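Local coordinates for protein Xaa-Pro Dipeptidase (Alteromonas macleodii, PDB 2QS8) that probably hydrolyses dipeptides or carboxy-terminal peptide bonds as a metal-dependent amidohydrolase, and binds methionine in its active site, at residues A[7-12]-A[52-57]; A[11-16]-A[59-64]; A[141-146]-A[194-199]; A[148-153]-A[201-206]. All coordinates share one frame; numbering follows the deposited sequence.

Contact 1 of 4, residues A[7-12]-A[52-57]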
loop_
_atom_site.group_PDB
_atom_site.type_symbol
_atom_site.label_atom_id
_atom_site.label_comp_id
_atom_site.label_asym_id
_atom_site.label_seq_id
_atom_site.Cartn_x
_atom_site.Cartn_y
_atom_site.Cartn_z
ATOM N N SER A 7 52.726 3.148 -29.017
ATOM C CA SER A 7 53.582 3.254 -27.801
ATOM C C SER A 7 53.080 2.337 -26.697
ATOM O O SER A 7 51.874 2.205 -26.482
ATOM C CB SER A 7 53.607 4.701 -27.300
ATOM O OG SER A 7 54.285 5.542 -28.218
ATOM N N LYS A 8 54.000 1.698 -25.985
ATOM C CA LYS A 8 53.637 0.775 -24.918
ATOM C C LYS A 8 54.527 0.929 -23.686
ATOM O O LYS A 8 55.576 1.560 -23.734
ATOM C CB LYS A 8 53.726 -0.665 -25.431
ATOM C CG LYS A 8 53.020 -0.898 -26.758
ATOM C CD LYS A 8 53.053 -2.365 -27.162
ATOM C CE LYS A 8 52.247 -2.587 -28.432
ATOM N NZ LYS A 8 52.166 -4.020 -28.798
ATOM N N THR A 9 54.098 0.356 -22.570
ATOM C CA THR A 9 54.878 0.405 -21.357
ATOM C C THR A 9 55.355 -0.994 -21.011
ATOM O O THR A 9 54.593 -1.961 -21.080
ATOM C CB THR A 9 54.061 0.940 -20.174
ATOM O OG1 THR A 9 53.665 2.287 -20.440
ATOM C CG2 THR A 9 54.885 0.893 -18.904
ATOM N N LEU A 10 56.622 -1.094 -20.640
ATOM C CA LEU A 10 57.184 -2.379 -20.257
ATOM C C LEU A 10 57.469 -2.403 -18.766
ATOM O O LEU A 10 58.047 -1.467 -18.228
ATOM C CB LEU A 10 58.493 -2.656 -21.007
ATOM C CG LEU A 10 59.241 -3.888 -20.480
ATOM C CD1 LEU A 10 58.511 -5.163 -20.920
ATOM C CD2 LEU A 10 60.680 -3.883 -20.992
ATOM N N ILE A 11 57.066 -3.482 -18.108
ATOM C CA ILE A 11 57.305 -3.629 -16.681
ATOM C C ILE A 11 58.100 -4.904 -16.416
ATOM O O ILE A 11 57.732 -5.986 -16.884
ATOM C CB ILE A 11 55.981 -3.713 -15.880
ATOM C CG1 ILE A 11 55.205 -2.404 -16.004
ATOM C CG2 ILE A 11 56.270 -4.007 -14.420
ATOM C CD1 ILE A 11 53.882 -2.426 -15.274
ATOM N N HIS A 12 59.194 -4.760 -15.674
ATOM C CA HIS A 12 60.033 -5.889 -15.296
ATOM C C HIS A 12 59.637 -6.224 -13.871
ATOM O O HIS A 12 59.934 -5.472 -12.937
ATOM C CB HIS A 12 61.513 -5.508 -15.349
ATOM C CG HIS A 12 62.119 -5.594 -16.716
ATOM N ND1 HIS A 12 63.377 -5.106 -16.998
ATOM C CD2 HIS A 12 61.657 -6.136 -17.868
ATOM C CE1 HIS A 12 63.663 -5.343 -18.266
ATOM N NE2 HIS A 12 62.636 -5.966 -18.816
ATOM N N ASP A 52 57.897 3.707 -22.568
ATOM C CA ASP A 52 58.071 3.820 -21.126
ATOM C C ASP A 52 58.490 2.509 -20.502
ATOM O O ASP A 52 58.084 1.438 -20.954
ATOM C CB ASP A 52 56.781 4.290 -20.459
ATOM C CG ASP A 52 56.428 5.715 -20.810
ATOM O OD1 ASP A 52 55.900 5.951 -21.918
ATOM O OD2 ASP A 52 56.686 6.603 -19.972
ATOM N N TYR A 53 59.287 2.607 -19.444
ATOM C CA TYR A 53 59.786 1.439 -18.736
ATOM C C TYR A 53 59.630 1.608 -17.227
ATOM O O TYR A 53 59.946 2.659 -16.674
ATOM C CB TYR A 53 61.261 1.212 -19.092
ATOM C CG TYR A 53 61.969 0.153 -18.270
ATOM C CD1 TYR A 53 61.511 -1.166 -18.243
ATOM C CD2 TYR A 53 63.112 0.469 -17.537
ATOM C CE1 TYR A 53 62.175 -2.143 -17.507
ATOM C CE2 TYR A 53 63.781 -0.498 -16.799
ATOM C CZ TYR A 53 63.309 -1.797 -16.789
ATOM O OH TYR A 53 63.977 -2.746 -16.058
ATOM N N ILE A 54 59.128 0.566 -16.573
ATOM C CA ILE A 54 58.940 0.574 -15.132
ATOM C C ILE A 54 59.725 -0.602 -14.567
ATOM O O ILE A 54 59.331 -1.762 -14.718
ATOM C CB ILE A 54 57.447 0.442 -14.747
ATOM C CG1 ILE A 54 56.675 1.674 -15.238
ATOM C CG2 ILE A 54 57.303 0.319 -13.234
ATOM C CD1 ILE A 54 55.166 1.578 -15.048
ATOM N N ASP A 55 60.839 -0.287 -13.922
ATOM C CA ASP A 55 61.719 -1.298 -13.356
ATOM C C ASP A 55 61.315 -1.730 -11.954
ATOM O O ASP A 55 61.568 -1.023 -10.986
ATOM C CB ASP A 55 63.156 -0.763 -13.357
ATOM C CG ASP A 55 64.137 -1.711 -12.702
ATOM O OD1 ASP A 55 63.784 -2.888 -12.473
ATOM O OD2 ASP A 55 65.269 -1.275 -12.421
ATOM N N LEU A 56 60.702 -2.904 -11.853
ATOM C CA LEU A 56 60.253 -3.420 -10.567
ATOM C C LEU A 56 60.882 -4.780 -10.270
ATOM O O LEU A 56 60.263 -5.641 -9.634
ATOM C CB LEU A 56 58.722 -3.542 -10.562
ATOM C CG LEU A 56 57.885 -2.315 -10.949
ATOM C CD1 LEU A 56 56.408 -2.673 -10.868
ATOM C CD2 LEU A 56 58.195 -1.141 -10.029
ATOM N N ARG A 57 62.115 -4.965 -10.733
ATOM C CA ARG A 57 62.827 -6.222 -10.527
ATOM C C ARG A 57 62.983 -6.536 -9.043
ATOM O O ARG A 57 63.095 -7.696 -8.655
ATOM C CB ARG A 57 64.203 -6.166 -11.204
ATOM C CG ARG A 57 64.146 -6.030 -12.726
ATOM C CD ARG A 57 65.527 -5.800 -13.319
ATOM N NE ARG A 57 66.035 -4.465 -13.018
ATOM C CZ ARG A 57 67.317 -4.176 -12.808
ATOM N NH1 ARG A 57 68.236 -5.135 -12.861
ATOM N NH2 ARG A 57 67.680 -2.928 -12.537
#

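Contact 2 of 4, residues A[11-16]-A[59-64]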
loop_
_atom_site.group_PDB
_atom_site.type_symbol
_atom_site.label_atom_id
_atom_site.label_comp_id
_atom_site.label_asym_id
_atom_site.label_seq_id
_atom_site.Cartn_x
_atom_site.Cartn_y
_atom_site.Cartn_z
ATOM N N ILE A 11 57.066 -3.482 -18.108
ATOM C CA ILE A 11 57.305 -3.629 -16.681
ATOM C C ILE A 11 58.100 -4.904 -16.416
ATOM O O ILE A 11 57.732 -5.986 -16.884
ATOM C CB ILE A 11 55.981 -3.713 -15.880
ATOM C CG1 ILE A 11 55.205 -2.404 -16.004
ATOM C CG2 ILE A 11 56.270 -4.007 -14.420
ATOM C CD1 ILE A 11 53.882 -2.426 -15.274
ATOM N N HIS A 12 59.194 -4.760 -15.674
ATOM C CA HIS A 12 60.033 -5.889 -15.296
ATOM C C HIS A 12 59.637 -6.224 -13.871
ATOM O O HIS A 12 59.934 -5.472 -12.937
ATOM C CB HIS A 12 61.513 -5.508 -15.349
ATOM C CG HIS A 12 62.119 -5.594 -16.716
ATOM N ND1 HIS A 12 63.377 -5.106 -16.998
ATOM C CD2 HIS A 12 61.657 -6.136 -17.868
ATOM C CE1 HIS A 12 63.663 -5.343 -18.266
ATOM N NE2 HIS A 12 62.636 -5.966 -18.816
ATOM N N ALA A 13 58.952 -7.345 -13.701
ATOM C CA ALA A 13 58.518 -7.749 -12.379
ATOM C C ALA A 13 59.418 -8.822 -11.757
ATOM O O ALA A 13 59.518 -9.940 -12.269
ATOM C CB ALA A 13 57.077 -8.237 -12.436
ATOM N N GLY A 14 60.066 -8.460 -10.649
ATOM C CA GLY A 14 60.938 -9.385 -9.951
ATOM C C GLY A 14 60.161 -10.649 -9.685
ATOM O O GLY A 14 60.581 -11.746 -10.059
ATOM N N LYS A 15 59.013 -10.483 -9.040
ATOM C CA LYS A 15 58.127 -11.594 -8.737
ATOM C C LYS A 15 56.718 -11.228 -9.198
ATOM O O LYS A 15 56.374 -10.046 -9.303
ATOM C CB LYS A 15 58.152 -11.908 -7.241
ATOM C CG LYS A 15 59.497 -12.435 -6.769
ATOM C CD LYS A 15 59.380 -13.111 -5.424
ATOM C CE LYS A 15 60.676 -13.813 -5.042
ATOM N NZ LYS A 15 60.496 -14.610 -3.793
ATOM N N LEU A 16 55.908 -12.239 -9.490
ATOM C CA LEU A 16 54.560 -11.982 -9.968
ATOM C C LEU A 16 53.497 -12.944 -9.459
ATOM O O LEU A 16 53.590 -14.155 -9.666
ATOM C CB LEU A 16 54.535 -11.997 -11.496
ATOM C CG LEU A 16 53.147 -11.938 -12.156
ATOM C CD1 LEU A 16 52.566 -10.542 -11.987
ATOM C CD2 LEU A 16 53.247 -12.278 -13.641
ATOM N N HIS A 59 60.679 -5.776 -6.826
ATOM C CA HIS A 59 59.320 -5.781 -6.288
ATOM C C HIS A 59 58.528 -7.025 -6.675
ATOM O O HIS A 59 58.900 -7.768 -7.585
ATOM C CB HIS A 59 58.541 -4.578 -6.805
ATOM C CG HIS A 59 59.052 -3.260 -6.320
ATOM N ND1 HIS A 59 58.485 -2.588 -5.259
ATOM C CD2 HIS A 59 60.059 -2.476 -6.771
ATOM C CE1 HIS A 59 59.118 -1.442 -5.079
ATOM N NE2 HIS A 59 60.077 -1.350 -5.984
ATOM N N THR A 60 57.426 -7.239 -5.962
ATOM C CA THR A 60 56.514 -8.327 -6.245
ATOM C C THR A 60 55.284 -7.610 -6.789
ATOM O O THR A 60 54.735 -6.725 -6.132
ATOM C CB THR A 60 56.124 -9.109 -4.982
ATOM O OG1 THR A 60 57.269 -9.806 -4.470
ATOM C CG2 THR A 60 55.010 -10.108 -5.296
ATOM N N VAL A 61 54.883 -7.966 -8.004
ATOM C CA VAL A 61 53.731 -7.356 -8.647
ATOM C C VAL A 61 52.493 -8.229 -8.443
ATOM O O VAL A 61 52.579 -9.464 -8.445
ATOM C CB VAL A 61 53.985 -7.161 -10.169
ATOM C CG1 VAL A 61 52.724 -6.657 -10.853
ATOM C CG2 VAL A 61 55.133 -6.180 -10.382
ATOM N N LEU A 62 51.350 -7.580 -8.241
ATOM C CA LEU A 62 50.089 -8.290 -8.062
ATOM C C LEU A 62 49.007 -7.536 -8.831
ATOM O O LEU A 62 49.208 -6.396 -9.255
ATOM C CB LEU A 62 49.689 -8.349 -6.580
ATOM C CG LEU A 62 50.722 -8.726 -5.512
ATOM C CD1 LEU A 62 51.479 -7.481 -5.085
ATOM C CD2 LEU A 62 50.034 -9.344 -4.308
ATOM N N PRO A 63 47.857 -8.177 -9.063
ATOM C CA PRO A 63 46.844 -7.415 -9.788
ATOM C C PRO A 63 46.209 -6.459 -8.774
ATOM O O PRO A 63 46.377 -6.648 -7.570
ATOM C CB PRO A 63 45.888 -8.495 -10.297
ATOM C CG PRO A 63 46.026 -9.591 -9.302
ATOM C CD PRO A 63 47.485 -9.594 -8.932
ATOM N N GLY A 64 45.520 -5.426 -9.250
ATOM C CA GLY A 64 44.891 -4.486 -8.341
ATOM C C GLY A 64 44.006 -5.182 -7.325
ATOM O O GLY A 64 43.246 -6.074 -7.678
#

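Contact 3 of 4, residues A[141-146]-A[194-199]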
loop_
_atom_site.group_PDB
_atom_site.type_symbol
_atom_site.label_atom_id
_atom_site.label_comp_id
_atom_site.label_asym_id
_atom_site.label_seq_id
_atom_site.Cartn_x
_atom_site.Cartn_y
_atom_site.Cartn_z
ATOM N N GLY A 141 24.439 2.715 -3.214
ATOM C CA GLY A 141 23.652 3.845 -2.768
ATOM C C GLY A 141 23.127 3.613 -1.353
ATOM O O GLY A 141 23.823 3.047 -0.504
ATOM N N LYS A 142 21.894 4.038 -1.092
ATOM C CA LYS A 142 21.310 3.874 0.232
ATOM C C LYS A 142 20.962 2.424 0.532
ATOM O O LYS A 142 20.271 1.773 -0.247
ATOM C CB LYS A 142 20.043 4.728 0.375
ATOM C CG LYS A 142 19.316 4.541 1.714
ATOM C CD LYS A 142 20.027 5.236 2.876
ATOM C CE LYS A 142 19.408 4.848 4.212
ATOM N NZ LYS A 142 19.786 3.468 4.623
ATOM N N THR A 143 21.459 1.925 1.656
ATOM C CA THR A 143 21.178 0.552 2.081
ATOM C C THR A 143 19.682 0.482 2.386
ATOM O O THR A 143 19.131 1.386 2.996
ATOM C CB THR A 143 21.952 0.180 3.379
ATOM O OG1 THR A 143 23.362 0.216 3.123
ATOM C CG2 THR A 143 21.556 -1.217 3.851
ATOM N N ILE A 144 19.023 -0.585 1.956
ATOM C CA ILE A 144 17.598 -0.704 2.191
ATOM C C ILE A 144 17.297 -1.478 3.467
ATOM O O ILE A 144 17.893 -2.519 3.732
ATOM C CB ILE A 144 16.893 -1.372 1.008
ATOM C CG1 ILE A 144 17.112 -0.541 -0.258
ATOM C CG2 ILE A 144 15.401 -1.524 1.316
ATOM C CD1 ILE A 144 16.473 -1.140 -1.514
ATOM N N ALA A 145 16.357 -0.950 4.244
ATOM C CA ALA A 145 15.968 -1.555 5.503
ATOM C C ALA A 145 14.469 -1.439 5.748
ATOM O O ALA A 145 13.756 -0.711 5.047
ATOM C CB ALA A 145 16.718 -0.873 6.656
ATOM N N THR A 146 14.001 -2.173 6.755
ATOM C CA THR A 146 12.607 -2.114 7.162
ATOM C C THR A 146 12.543 -1.175 8.371
ATOM O O THR A 146 13.563 -0.895 8.995
ATOM C CB THR A 146 12.068 -3.497 7.554
ATOM O OG1 THR A 146 12.942 -4.118 8.499
ATOM C CG2 THR A 146 11.959 -4.361 6.323
ATOM N N LYS A 194 21.985 -3.109 -1.531
ATOM C CA LYS A 194 22.459 -3.543 -0.228
ATOM C C LYS A 194 21.287 -3.462 0.756
ATOM O O LYS A 194 20.576 -2.457 0.799
ATOM C CB LYS A 194 23.605 -2.642 0.234
ATOM C CG LYS A 194 23.938 -2.750 1.708
ATOM C CD LYS A 194 24.504 -4.108 2.071
ATOM C CE LYS A 194 24.976 -4.118 3.521
ATOM N NZ LYS A 194 25.842 -2.952 3.847
ATOM N N ILE A 195 21.075 -4.525 1.524
ATOM C CA ILE A 195 20.000 -4.539 2.514
ATOM C C ILE A 195 20.511 -5.091 3.844
ATOM O O ILE A 195 21.522 -5.800 3.882
ATOM C CB ILE A 195 18.810 -5.435 2.083
ATOM C CG1 ILE A 195 19.248 -6.904 2.030
ATOM C CG2 ILE A 195 18.263 -4.967 0.759
ATOM C CD1 ILE A 195 18.117 -7.893 1.729
ATOM N N THR A 196 19.826 -4.746 4.926
ATOM C CA THR A 196 20.164 -5.266 6.242
ATOM C C THR A 196 19.059 -6.285 6.548
ATOM O O THR A 196 17.961 -5.936 6.984
ATOM C CB THR A 196 20.206 -4.148 7.327
ATOM O OG1 THR A 196 19.048 -3.310 7.226
ATOM C CG2 THR A 196 21.448 -3.298 7.160
ATOM N N VAL A 197 19.356 -7.552 6.280
ATOM C CA VAL A 197 18.391 -8.616 6.507
ATOM C C VAL A 197 18.225 -8.976 7.994
ATOM O O VAL A 197 17.300 -9.705 8.356
ATOM C CB VAL A 197 18.766 -9.890 5.695
ATOM C CG1 VAL A 197 19.723 -10.757 6.481
ATOM C CG2 VAL A 197 17.500 -10.651 5.311
ATOM N N THR A 198 19.124 -8.485 8.845
ATOM C CA THR A 198 19.016 -8.723 10.287
ATOM C C THR A 198 19.421 -7.450 11.016
ATOM O O THR A 198 19.880 -6.493 10.396
ATOM C CB THR A 198 19.954 -9.850 10.790
ATOM O OG1 THR A 198 21.311 -9.390 10.768
ATOM C CG2 THR A 198 19.826 -11.097 9.926
ATOM N N GLY A 199 19.257 -7.441 12.335
ATOM C CA GLY A 199 19.660 -6.282 13.111
ATOM C C GLY A 199 21.163 -6.102 12.984
ATOM O O GLY A 199 21.844 -6.963 12.423
HETATM O O HOH W 1 21.203 -0.498 -1.933
HETATM O O HOH W 2 16.602 -3.774 8.221
#

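Contact 4 of 4, residues A[148-153]-A[201-206]. With MET (methionine), chain D.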
loop_
_atom_site.group_PDB
_atom_site.type_symbol
_atom_site.label_atom_id
_atom_site.label_comp_id
_atom_site.label_asym_id
_atom_site.label_seq_id
_atom_site.Cartn_x
_atom_site.Cartn_y
_atom_site.Cartn_z
ATOM N N GLY A 148 12.835 0.727 11.517
ATOM C CA GLY A 148 13.631 0.443 12.697
ATOM C C GLY A 148 14.840 -0.443 12.460
ATOM O O GLY A 148 15.622 -0.687 13.374
ATOM N N GLY A 149 14.992 -0.915 11.228
ATOM C CA GLY A 149 16.098 -1.784 10.878
ATOM C C GLY A 149 17.476 -1.163 11.012
ATOM O O GLY A 149 17.632 0.063 11.113
ATOM N N HIS A 150 18.486 -2.024 10.995
ATOM C CA HIS A 150 19.869 -1.591 11.143
ATOM C C HIS A 150 20.245 -0.392 10.287
ATOM O O HIS A 150 21.015 0.466 10.723
ATOM C CB HIS A 150 20.818 -2.758 10.850
ATOM C CG HIS A 150 22.269 -2.404 10.964
ATOM N ND1 HIS A 150 22.830 -1.916 12.127
ATOM C CD2 HIS A 150 23.270 -2.460 10.055
ATOM C CE1 HIS A 150 24.118 -1.688 11.926
ATOM N NE2 HIS A 150 24.413 -2.011 10.679
ATOM N N ALA A 151 19.693 -0.312 9.081
ATOM C CA ALA A 151 20.026 0.796 8.205
ATOM C C ALA A 151 18.947 1.880 8.087
ATOM O O ALA A 151 18.954 2.666 7.144
ATOM C CB ALA A 151 20.405 0.267 6.823
ATOM N N ASP A 152 18.022 1.923 9.039
ATOM C CA ASP A 152 16.992 2.955 9.026
ATOM C C ASP A 152 17.723 4.219 9.488
ATOM O O ASP A 152 18.171 4.312 10.635
ATOM C CB ASP A 152 15.868 2.612 10.009
ATOM C CG ASP A 152 14.749 3.657 10.019
ATOM O OD1 ASP A 152 15.025 4.833 9.702
ATOM O OD2 ASP A 152 13.600 3.300 10.362
ATOM N N PRO A 153 17.849 5.215 8.603
ATOM C CA PRO A 153 18.551 6.439 8.989
ATOM C C PRO A 153 17.859 7.323 10.027
ATOM O O PRO A 153 18.421 8.343 10.425
ATOM C CB PRO A 153 18.738 7.152 7.655
ATOM C CG PRO A 153 17.461 6.853 6.967
ATOM C CD PRO A 153 17.262 5.357 7.261
ATOM N N VAL A 201 25.033 -3.921 14.633
ATOM C CA VAL A 201 25.765 -3.429 15.795
ATOM C C VAL A 201 25.806 -1.911 15.997
ATOM O O VAL A 201 25.314 -1.400 16.999
ATOM C CB VAL A 201 27.228 -3.944 15.787
ATOM C CG1 VAL A 201 28.006 -3.357 16.958
ATOM C CG2 VAL A 201 27.242 -5.445 15.857
ATOM N N LEU A 202 26.410 -1.203 15.052
ATOM C CA LEU A 202 26.552 0.247 15.153
ATOM C C LEU A 202 25.273 1.086 15.011
ATOM O O LEU A 202 25.331 2.309 14.995
ATOM C CB LEU A 202 27.598 0.716 14.143
ATOM C CG LEU A 202 28.932 -0.004 14.333
ATOM C CD1 LEU A 202 29.914 0.422 13.246
ATOM C CD2 LEU A 202 29.468 0.303 15.717
ATOM N N SER A 203 24.124 0.437 14.908
ATOM C CA SER A 203 22.881 1.182 14.795
ATOM C C SER A 203 22.316 1.397 16.190
ATOM O O SER A 203 22.465 0.537 17.062
ATOM C CB SER A 203 21.874 0.418 13.927
ATOM O OG SER A 203 21.655 -0.891 14.419
ATOM N N VAL A 204 21.700 2.551 16.410
ATOM C CA VAL A 204 21.103 2.859 17.706
ATOM C C VAL A 204 19.744 2.175 17.704
ATOM O O VAL A 204 18.713 2.804 17.447
ATOM C CB VAL A 204 20.936 4.385 17.897
ATOM C CG1 VAL A 204 20.366 4.692 19.282
ATOM C CG2 VAL A 204 22.278 5.068 17.723
ATOM N N ALA A 205 19.764 0.873 17.957
ATOM C CA ALA A 205 18.556 0.053 17.970
ATOM C C ALA A 205 18.762 -1.138 18.911
ATOM O O ALA A 205 19.885 -1.559 19.146
ATOM C CB ALA A 205 18.244 -0.433 16.549
ATOM N N LYS A 206 17.673 -1.682 19.435
ATOM C CA LYS A 206 17.763 -2.797 20.368
ATOM C C LYS A 206 18.491 -4.055 19.877
ATOM O O LYS A 206 19.448 -4.496 20.504
ATOM C CB LYS A 206 16.361 -3.183 20.851
ATOM C CG LYS A 206 16.350 -4.083 22.076
ATOM C CD LYS A 206 16.990 -3.380 23.266
ATOM C CE LYS A 206 17.076 -4.304 24.480
ATOM N NZ LYS A 206 17.785 -3.656 25.626
HETATM N N MET D . 28.801 -2.422 10.431
HETATM C CA MET D . 28.511 -3.720 11.108
HETATM C C MET D . 27.380 -3.590 12.126
HETATM O O MET D . 26.749 -4.622 12.431
HETATM C CB MET D . 29.766 -4.224 11.817
HETATM C CG MET D . 29.581 -5.565 12.473
HETATM S SD MET D . 31.110 -6.186 13.079
HETATM C CE MET D . 31.924 -6.528 11.544
HETATM O OXT MET D . 27.150 -2.459 12.608
#

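Contact 1 of 4, residues A[7-12]-A[52-57]
With chi1 171°, CG of Y53 lies opposite its backbone N and the phenol reaches along the sheet to H12, whose own chi1 of -83° keeps CG beside the backbone N and turns ND1 to meet it. They stand on two parallel neighbours, strands 9-16 and 52-56, in the β-sheet domain that accompanies the TIM barrel of this amidohydrolase. Y53 OH and H12 ND1 are hydrogen-bonded at 2.6 Å. The phenol also presents its edge to one imidazole face, an offset edge-to-face pair with planes at 78°. F44 stacks on the H12 ring and I45 O is bonded to NE2, so both imidazole nitrogens are engaged. A leucine in place of H12 would probably leave the Y53 hydroxyl and I45 O without their mate. L10 N, I54 N and H12 N donate to D52 O, L10 O and I54 O. On the face of T9, I11 CG1 packs on I54 CB at 3.8 Å, and I404 covers both isoleucines. Where the chain turns at R57, its guanidinium grips D55 side-on, while R57 N closes an Asx turn onto OD1; NE and this N reach OD1 from opposite faces of the carboxylate, NE at 2.8 Å.

Contact 2 of 4, residues A[11-16]-A[59-64]
H59 O receives the backbone N of K15 at 3.1 Å, in the plane of its carbonyl, just where both segments turn a corner. G14, without a side chain, leaves room for this carbonyl close by. T60 comes next, its side chain on the same face of the sheet as that of K15: its OG1 lies 3.6 Å from K15 CB, with the lysine chain extended beyond CG and leading away from the contact. The polar partner of that hydroxyl is G388 O, a link to the loop after strand 383-386. K15 with T60 and L16 with V61 are parallel bridges, by which strand 9-16, at and beyond its corner, pairs with strand 60-67 in the mixed sheet of the β domain. V61 N donates to K15 O at 2.9 Å, nearly straight at 176° but from well above the carbonyl plane. The V61 side chain divides its two methyls between neighbours. CG1, opposite the backbone N at chi1 174°, approaches L16 CD1 at 4.1 Å, whereas CG2 presses on A13 CB at 3.5 Å. L56 and L383 also pack on V61. L16 CD1 comes within 3.7 Å of V61 O, and beyond this point L62 turns away to lie against I384 and V386.

Contact 3 of 4, residues A[141-146]-A[194-199]
A single backbone bridge, I144 with I195, joins the buried segment that follows strand 136-139 to strand 192-196 of the TIM barrel. I144 N donates to K194 O at 2.7 Å and 170°, in the carbonyl plane, and I144 O in turn accepts T196 N at 3.2 Å. One residue thus bonds in both directions, after which the chains diverge. Water extends the join at each end: one molecule donates to K142 O and accepts from K194 N, while another accepts from T196 OG1 at 2.7 Å and, weakly, from T146 N.

Side chains fill in round the bridge. The T143 side chain lies at a slant across K194, the hydroxyl OG1 lying 3.3 Å from K194 CG and the methyl CG2 3.6 Å from the same carbon. The lysine chain bends at chi2 (67°) and again at chi4, which carries NZ away to V113 O; the side chain lies about 4 Å from the bound magnesium, nearest atoms, placing this wall of the barrel beside the metal. T196 holds OG1 between its backbone N and carbonyl carbon, chi1 47°, where it meets A145 CB at 3.4 Å as well as the water. K142 NZ folds back onto T143 O on a lone pair and also bonds A151 O.

Beyond the bridge, I195 pairs through its backbone with A233 and H235 of strand 231-236 and packs on V218 and V221 of helix 215-227. I144 rests on A181 and V182 of helix 175-188, while the backbone of A145 is hydrogen-bonded to G170 and V172, pairing short strand 145-146 with strand 171-172.

Contact 4 of 4, residues A[148-153]-A[201-206]
H150 and S203 meet beside the carboxylate of the bound methionine. Successive backbone nitrogens hold that carboxylate: V201 N donates to O at 2.9 Å and L202 N to OXT at 2.8 Å, both nearly straight, so each oxygen has an amide of its own. The imidazole of H150 lies alongside, its CE1 3.2 Å from OXT. H237 NE2 and D328 OD2 bond the ligand as well, and D328 also belongs to the magnesium site.

A hydrogen bond at the neighbouring ring nitrogen helps to set the imidazole. ND1 and S203 OG are hydrogen-bonded at 2.8 Å, the hydroxyl lying at the ring edge and in its plane. CG stands opposite the backbone N of H150, chi1 179°, which swings the ring across to the serine. H235 stacks on the ring, T196 touches it, and Q212 OE1 accepts the H150 backbone N. An alanine in place of H150 would probably leave S203 OG without this partner and open a gap beside the ligand carboxylate.

Both segments are loops following strands of the TIM barrel region, the usual place for the active site in this fold. The first makes a type I β turn from G149 to D152, closed by D152 N on G149 O at 2.8 Å. D152 OD2 uses its anti lone pair to take G148 N and forms a salt bridge with K187 of a neighbouring subunit. On the second loop, K301 NZ bonds S203 O and A205 O, while A205 CB approaches G148 O and A205 packs on Y186 of that same neighbouring subunit.

Overall arrangement
From the N terminus, strand 9-16 opens contacts 1 and 2 together. Contact 1 closes first, round the strands between residues 12 and 52; contact 2 closes just afterwards on strand 60-67, the next after strand 52-56. They share I11 and H12, and G14 N probably bonds L56 O where they touch; both lie in the same mixed sheet, through strand 9-16. Well along the chain, with centres at least about 39 Å from those of the first pair and across the chain's centre, contacts 3 and 4 cross: 141-146, 148-153, 194-199 and 201-206 alternate. They touch through T196 and H150, and probably through a K142 NZ to A151 O bond, linking the bridge at strand 192-196 to the methionine-binding loops.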